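Long-range contacts in AT27789p (PDB 5UZM), which probably binds RNA, including mRNA, as the second quasi-RNA recognition motif of Glorund, the fly homologue of hnRNP F/H: residues T7-K12 against E60-T65; E54-F59 against A89-A94. One frame throughout, in Å; residues are numbered along the deposited sequence. Where two conformers were deposited one is given.

Interaction 1 (T7-K12 against E60-T65)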
loop_
_atom_site.group_PDB
_atom_site.type_symbol
_atom_site.label_atom_id
_atom_site.label_comp_id
_atom_site.label_asym_id
_atom_site.label_seq_id
_atom_site.Cartn_x
_atom_site.Cartn_y
_atom_site.Cartn_z
ATOM N N THR A 7 4.627 2.216 -14.441
ATOM C CA THR A 7 3.339 1.562 -14.237
ATOM C C THR A 7 3.413 0.359 -13.311
ATOM O O THR A 7 2.359 -0.153 -12.918
ATOM C CB THR A 7 2.724 1.109 -15.567
ATOM O OG1 THR A 7 3.584 0.143 -16.193
ATOM C CG2 THR A 7 2.493 2.307 -16.493
ATOM N N ALA A 8 4.605 -0.112 -12.954
ATOM C CA ALA A 8 4.701 -1.224 -12.022
ATOM C C ALA A 8 5.293 -0.823 -10.674
ATOM O O ALA A 8 5.604 -1.716 -9.875
ATOM C CB ALA A 8 5.506 -2.365 -12.643
ATOM N N PHE A 9 5.440 0.486 -10.395
ATOM C CA PHE A 9 5.960 0.989 -9.115
ATOM C C PHE A 9 4.836 1.067 -8.095
ATOM O O PHE A 9 4.652 2.096 -7.439
ATOM C CB PHE A 9 6.578 2.389 -9.219
ATOM C CG PHE A 9 7.701 2.507 -10.201
ATOM C CD1 PHE A 9 8.236 1.387 -10.793
ATOM C CD2 PHE A 9 8.212 3.759 -10.524
ATOM C CE1 PHE A 9 9.256 1.493 -11.745
ATOM C CE2 PHE A 9 9.251 3.884 -11.462
ATOM C CZ PHE A 9 9.759 2.721 -12.067
ATOM N N VAL A 10 4.057 0.007 -7.998
ATOM C CA VAL A 10 2.870 -0.038 -7.149
ATOM C C VAL A 10 2.842 -1.388 -6.453
ATOM O O VAL A 10 3.128 -2.415 -7.064
ATOM C CB VAL A 10 1.572 0.165 -7.952
ATOM C CG1 VAL A 10 0.349 0.141 -7.010
ATOM C CG2 VAL A 10 1.640 1.466 -8.745
ATOM N N VAL A 11 2.488 -1.402 -5.159
ATOM C CA VAL A 11 2.237 -2.654 -4.464
ATOM C C VAL A 11 0.809 -2.612 -3.914
ATOM O O VAL A 11 0.224 -1.537 -3.741
ATOM C CB VAL A 11 3.234 -2.916 -3.322
ATOM C CG1 VAL A 11 4.693 -2.876 -3.806
ATOM C CG2 VAL A 11 3.009 -1.926 -2.176
ATOM N N LYS A 12 0.242 -3.789 -3.660
ATOM C CA LYS A 12 -1.044 -3.945 -3.000
ATOM C C LYS A 12 -0.819 -4.548 -1.624
ATOM O O LYS A 12 -0.035 -5.485 -1.481
ATOM C CB LYS A 12 -1.963 -4.868 -3.835
ATOM C CG LYS A 12 -3.353 -5.046 -3.233
ATOM C CD LYS A 12 -4.249 -5.795 -4.231
ATOM C CE LYS A 12 -3.755 -7.204 -4.508
ATOM N NZ LYS A 12 -4.626 -7.936 -5.504
ATOM N N GLU A 60 8.310 5.951 -5.931
ATOM C CA GLU A 60 8.936 6.769 -6.959
ATOM C C GLU A 60 9.859 5.974 -7.859
ATOM O O GLU A 60 10.224 6.454 -8.938
ATOM C CB GLU A 60 9.726 7.906 -6.316
ATOM C CG GLU A 60 9.646 9.180 -7.079
ATOM C CD GLU A 60 8.283 9.790 -6.964
ATOM O OE1 GLU A 60 7.799 9.910 -5.818
ATOM O OE2 GLU A 60 7.690 10.133 -8.007
ATOM N N SER A 61 10.272 4.785 -7.441
ATOM C CA SER A 61 11.311 4.067 -8.151
ATOM C C SER A 61 11.033 2.577 -8.103
ATOM O O SER A 61 10.321 2.073 -7.229
ATOM C CB SER A 61 12.706 4.353 -7.576
ATOM O OG SER A 61 12.903 3.687 -6.338
ATOM N N GLN A 62 11.627 1.866 -9.058
ATOM C CA GLN A 62 11.496 0.420 -9.102
ATOM C C GLN A 62 12.214 -0.250 -7.933
ATOM O O GLN A 62 11.695 -1.199 -7.332
ATOM C CB GLN A 62 12.018 -0.090 -10.453
ATOM C CG GLN A 62 12.373 -1.551 -10.492
ATOM C CD GLN A 62 11.181 -2.468 -10.541
ATOM O OE1 GLN A 62 10.029 -2.034 -10.699
ATOM N NE2 GLN A 62 11.447 -3.758 -10.409
ATOM N N ASP A 63 13.390 0.239 -7.558
ATOM C CA ASP A 63 14.072 -0.411 -6.444
ATOM C C ASP A 63 13.305 -0.248 -5.134
ATOM O O ASP A 63 13.332 -1.151 -4.296
ATOM C CB ASP A 63 15.481 0.130 -6.303
ATOM C CG ASP A 63 16.254 -0.561 -5.196
ATOM O OD1 ASP A 63 16.510 -1.777 -5.311
ATOM O OD2 ASP A 63 16.611 0.122 -4.218
ATOM N N ASP A 64 12.611 0.870 -4.958
ATOM C CA ASP A 64 11.805 1.020 -3.743
ATOM C C ASP A 64 10.638 0.041 -3.711
ATOM O O ASP A 64 10.249 -0.441 -2.632
ATOM C CB ASP A 64 11.325 2.446 -3.633
ATOM C CG ASP A 64 12.350 3.323 -2.915
ATOM O OD1 ASP A 64 13.466 2.816 -2.638
ATOM O OD2 ASP A 64 12.058 4.500 -2.641
ATOM N N THR A 65 10.056 -0.252 -4.865
ATOM C CA THR A 65 9.038 -1.295 -4.931
ATOM C C THR A 65 9.602 -2.642 -4.502
ATOM O O THR A 65 8.946 -3.415 -3.789
ATOM C CB THR A 65 8.467 -1.356 -6.354
ATOM O OG1 THR A 65 7.987 -0.049 -6.702
ATOM C CG2 THR A 65 7.335 -2.365 -6.426
#
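The ring of Phe9 lies flat against the peptide that joins Ser61 to Gln62: one of its faces covers Ser61 C and Gln62 N, the latter 3.5 Å above the ring plane and over its centre. The main-chain oxygen of Glu60 and the hydroxyl of Thr65 approach the same ring obliquely. This is the place in the quasi-RNA recognition motif where the lead-in to the first strand, 10-14, meets the first turn of helix 62-69. Phe9 is the centre of an inverse gamma turn closed by a weak bond from Val10 N to Ala8 O, and its CG stands anti to its carbonyl carbon (chi1 -58°), which swings the ring over the start of the helix. Ser61 holds the N-cap position, with its OG accepting from Asp64 N at 3.2 Å. Gln62 adds its CB, 3.4 Å from Phe9 CE1, and the bend of its chain at chi2 brings its amide beside the ring, the two planes 50° apart. Thr65 divides its branches. Its CG2 meets Val11 CG1 at 3.8 Å, reaching the apolar layer that Val11 shares with Phe59 and Ile83. Its OG1 sits 3.3 Å from Phe9 CA and donates back along the helix to Ser61 O, tilted 24° from that carbonyl plane.

Interaction 2 (E54-F59 against A89-A94)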
loop_
_atom_site.group_PDB
_atom_site.type_symbol
_atom_site.label_atom_id
_atom_site.label_comp_id
_atom_site.label_asym_id
_atom_site.label_seq_id
_atom_site.Cartn_x
_atom_site.Cartn_y
_atom_site.Cartn_z
ATOM N N GLU A 54 -7.499 -3.695 2.448
ATOM C CA GLU A 54 -6.529 -3.634 1.370
ATOM C C GLU A 54 -6.162 -2.183 1.079
ATOM O O GLU A 54 -6.921 -1.256 1.376
ATOM C CB GLU A 54 -7.061 -4.302 0.113
ATOM C CG GLU A 54 -7.417 -5.796 0.320
ATOM C CD GLU A 54 -8.180 -6.413 -0.867
ATOM O OE1 GLU A 54 -7.735 -7.475 -1.365
ATOM O OE2 GLU A 54 -9.224 -5.836 -1.294
ATOM N N ALA A 55 -4.985 -1.992 0.486
ATOM C CA ALA A 55 -4.561 -0.651 0.092
ATOM C C ALA A 55 -3.617 -0.784 -1.082
ATOM O O ALA A 55 -3.077 -1.853 -1.320
ATOM C CB ALA A 55 -3.864 0.098 1.226
ATOM N N PHE A 56 -3.384 0.323 -1.788
ATOM C CA PHE A 56 -2.360 0.374 -2.828
ATOM C C PHE A 56 -1.379 1.468 -2.448
ATOM O O PHE A 56 -1.793 2.489 -1.896
ATOM C CB PHE A 56 -2.937 0.688 -4.196
ATOM C CG PHE A 56 -3.704 -0.441 -4.790
ATOM C CD1 PHE A 56 -5.022 -0.615 -4.459
ATOM C CD2 PHE A 56 -3.096 -1.339 -5.644
ATOM C CE1 PHE A 56 -5.757 -1.672 -4.997
ATOM C CE2 PHE A 56 -3.822 -2.399 -6.164
ATOM C CZ PHE A 56 -5.138 -2.552 -5.857
ATOM N N VAL A 57 -0.094 1.249 -2.696
ATOM C CA VAL A 57 0.938 2.244 -2.412
ATOM C C VAL A 57 1.804 2.381 -3.658
ATOM O O VAL A 57 2.245 1.375 -4.224
ATOM C CB VAL A 57 1.781 1.856 -1.172
ATOM C CG1 VAL A 57 2.900 2.883 -0.926
ATOM C CG2 VAL A 57 0.854 1.712 0.067
ATOM N N GLN A 58 2.028 3.621 -4.074
ATOM C CA GLN A 58 2.813 3.972 -5.254
ATOM C C GLN A 58 4.141 4.556 -4.808
ATOM O O GLN A 58 4.139 5.514 -4.039
ATOM C CB GLN A 58 2.101 5.035 -6.081
ATOM C CG GLN A 58 0.800 4.635 -6.617
ATOM C CD GLN A 58 0.345 5.558 -7.728
ATOM O OE1 GLN A 58 -0.816 5.960 -7.789
ATOM N NE2 GLN A 58 1.271 5.905 -8.615
ATOM N N PHE A 59 5.244 4.034 -5.342
ATOM C CA PHE A 59 6.589 4.509 -5.038
ATOM C C PHE A 59 7.187 5.282 -6.210
ATOM O O PHE A 59 6.708 5.228 -7.341
ATOM C CB PHE A 59 7.498 3.333 -4.683
ATOM C CG PHE A 59 7.026 2.561 -3.480
ATOM C CD1 PHE A 59 7.336 3.013 -2.197
ATOM C CD2 PHE A 59 6.258 1.422 -3.620
ATOM C CE1 PHE A 59 6.872 2.323 -1.081
ATOM C CE2 PHE A 59 5.793 0.710 -2.488
ATOM C CZ PHE A 59 6.093 1.182 -1.222
ATOM N N ALA A 89 -2.710 0.404 -13.317
ATOM C CA ALA A 89 -4.055 0.073 -13.794
ATOM C C ALA A 89 -4.858 -0.668 -12.726
ATOM O O ALA A 89 -6.052 -0.417 -12.556
ATOM C CB ALA A 89 -3.983 -0.756 -15.079
ATOM N N GLU A 90 -4.219 -1.582 -11.989
ATOM C CA GLU A 90 -4.948 -2.268 -10.925
ATOM C C GLU A 90 -5.320 -1.294 -9.815
ATOM O O GLU A 90 -6.434 -1.346 -9.277
ATOM C CB GLU A 90 -4.122 -3.438 -10.385
ATOM C CG GLU A 90 -4.916 -4.273 -9.362
ATOM C CD GLU A 90 -4.110 -5.412 -8.702
ATOM O OE1 GLU A 90 -4.734 -6.388 -8.221
ATOM O OE2 GLU A 90 -2.869 -5.341 -8.640
ATOM N N MET A 91 -4.402 -0.389 -9.462
ATOM C CA MET A 91 -4.718 0.620 -8.453
ATOM C C MET A 91 -5.884 1.497 -8.899
ATOM O O MET A 91 -6.813 1.761 -8.120
ATOM C CB MET A 91 -3.470 1.468 -8.173
ATOM C CG MET A 91 -3.681 2.622 -7.186
ATOM S SD MET A 91 -2.061 3.325 -6.824
ATOM C CE MET A 91 -2.387 4.119 -5.232
ATOM N N LYS A 92 -5.844 1.981 -10.145
ATOM C CA LYS A 92 -6.913 2.867 -10.608
ATOM C C LYS A 92 -8.254 2.142 -10.672
ATOM O O LYS A 92 -9.294 2.731 -10.356
ATOM C CB LYS A 92 -6.561 3.465 -11.972
ATOM C CG LYS A 92 -5.437 4.474 -11.910
ATOM C CD LYS A 92 -5.973 5.892 -11.806
ATOM C CE LYS A 92 -4.844 6.905 -11.896
ATOM N NZ LYS A 92 -3.847 6.490 -12.914
ATOM N N ARG A 93 -8.259 0.880 -11.097
ATOM C CA ARG A 93 -9.520 0.143 -11.181
ATOM C C ARG A 93 -10.194 0.040 -9.822
ATOM O O ARG A 93 -11.380 0.357 -9.673
ATOM C CB ARG A 93 -9.286 -1.247 -11.765
ATOM C CG ARG A 93 -9.496 -1.313 -13.262
ATOM C CD ARG A 93 -9.700 -2.746 -13.711
ATOM N NE ARG A 93 -8.754 -3.661 -13.082
ATOM C CZ ARG A 93 -7.473 -3.752 -13.427
ATOM N NH1 ARG A 93 -6.985 -2.974 -14.382
ATOM N NH2 ARG A 93 -6.677 -4.614 -12.814
ATOM N N ALA A 94 -9.445 -0.379 -8.805
ATOM C CA ALA A 94 -10.041 -0.646 -7.507
ATOM C C ALA A 94 -10.392 0.620 -6.741
ATOM O O ALA A 94 -11.070 0.528 -5.708
ATOM C CB ALA A 94 -9.095 -1.508 -6.668
#
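Met91 CA stands over one face of the Phe56 ring, 3.8 Å from its centroid and only 11° off the ring normal, a CH-pi interaction that seats helix 88-94 on the aromatic group. Apolar packing continues from there as the Met91 side chain slides past Phe56 in the opposite direction. With CG anti to the backbone N and the chain extended beyond it, the methyl carbon CE arrives 3.6 Å from Phe56 CB. One turn further along, Ala94 CB touches Phe56 CE1 at 3.7 Å, approaching the ring obliquely. The sulfur end of Met91 also lies against Gln58, but that side chain has two conformers and the detail there is doubtful.

Glu90 meets the rim of the ring with the carbons of its chain, while its carboxylate oxygens are held by other partners. It crosses the ring at about a right angle, with CG 3.9 Å from Phe56 CE2 and CD at the edge in the ring plane; the carboxylate is turned 66° from the ring. OE2 pairs with Ser86 OG, and OE1 forms a salt bridge to Lys12. A leucine at Phe56 would probably leave Met91 CA without its aromatic face and open a gap beside Ala94 CB.

The strand and helix axes approach to 9.2 Å at 136° between their directions. Phe56 falls on an inner strand, 54-58, beside strand 10-14, in the RNP1 segment, whose aromatics stack on RNA in canonical RRMs; here a C-terminal helix covers it, an arrangement known from several RRMs with a third helix.

The two contacts meet through neighbouring strands of one sheet: Phe9 O lies 2.9 Å from Phe59 N, a probable backbone hydrogen bond, as does Val11 N from Val57 O. Interaction 2 is the more buried and lies nearer the centre of the chain, whereas interaction 1 is only partly buried, at the end of the sheet where strand 54-58 gives way to helix 62-69. Each depends on a phenylalanine ring, yet the partners differ: a peptide group at a capped helix start in interaction 1, mainly aliphatic carbons of a helix flank in interaction 2. Neither has a hydrogen bond across its two segments, so packing joins both.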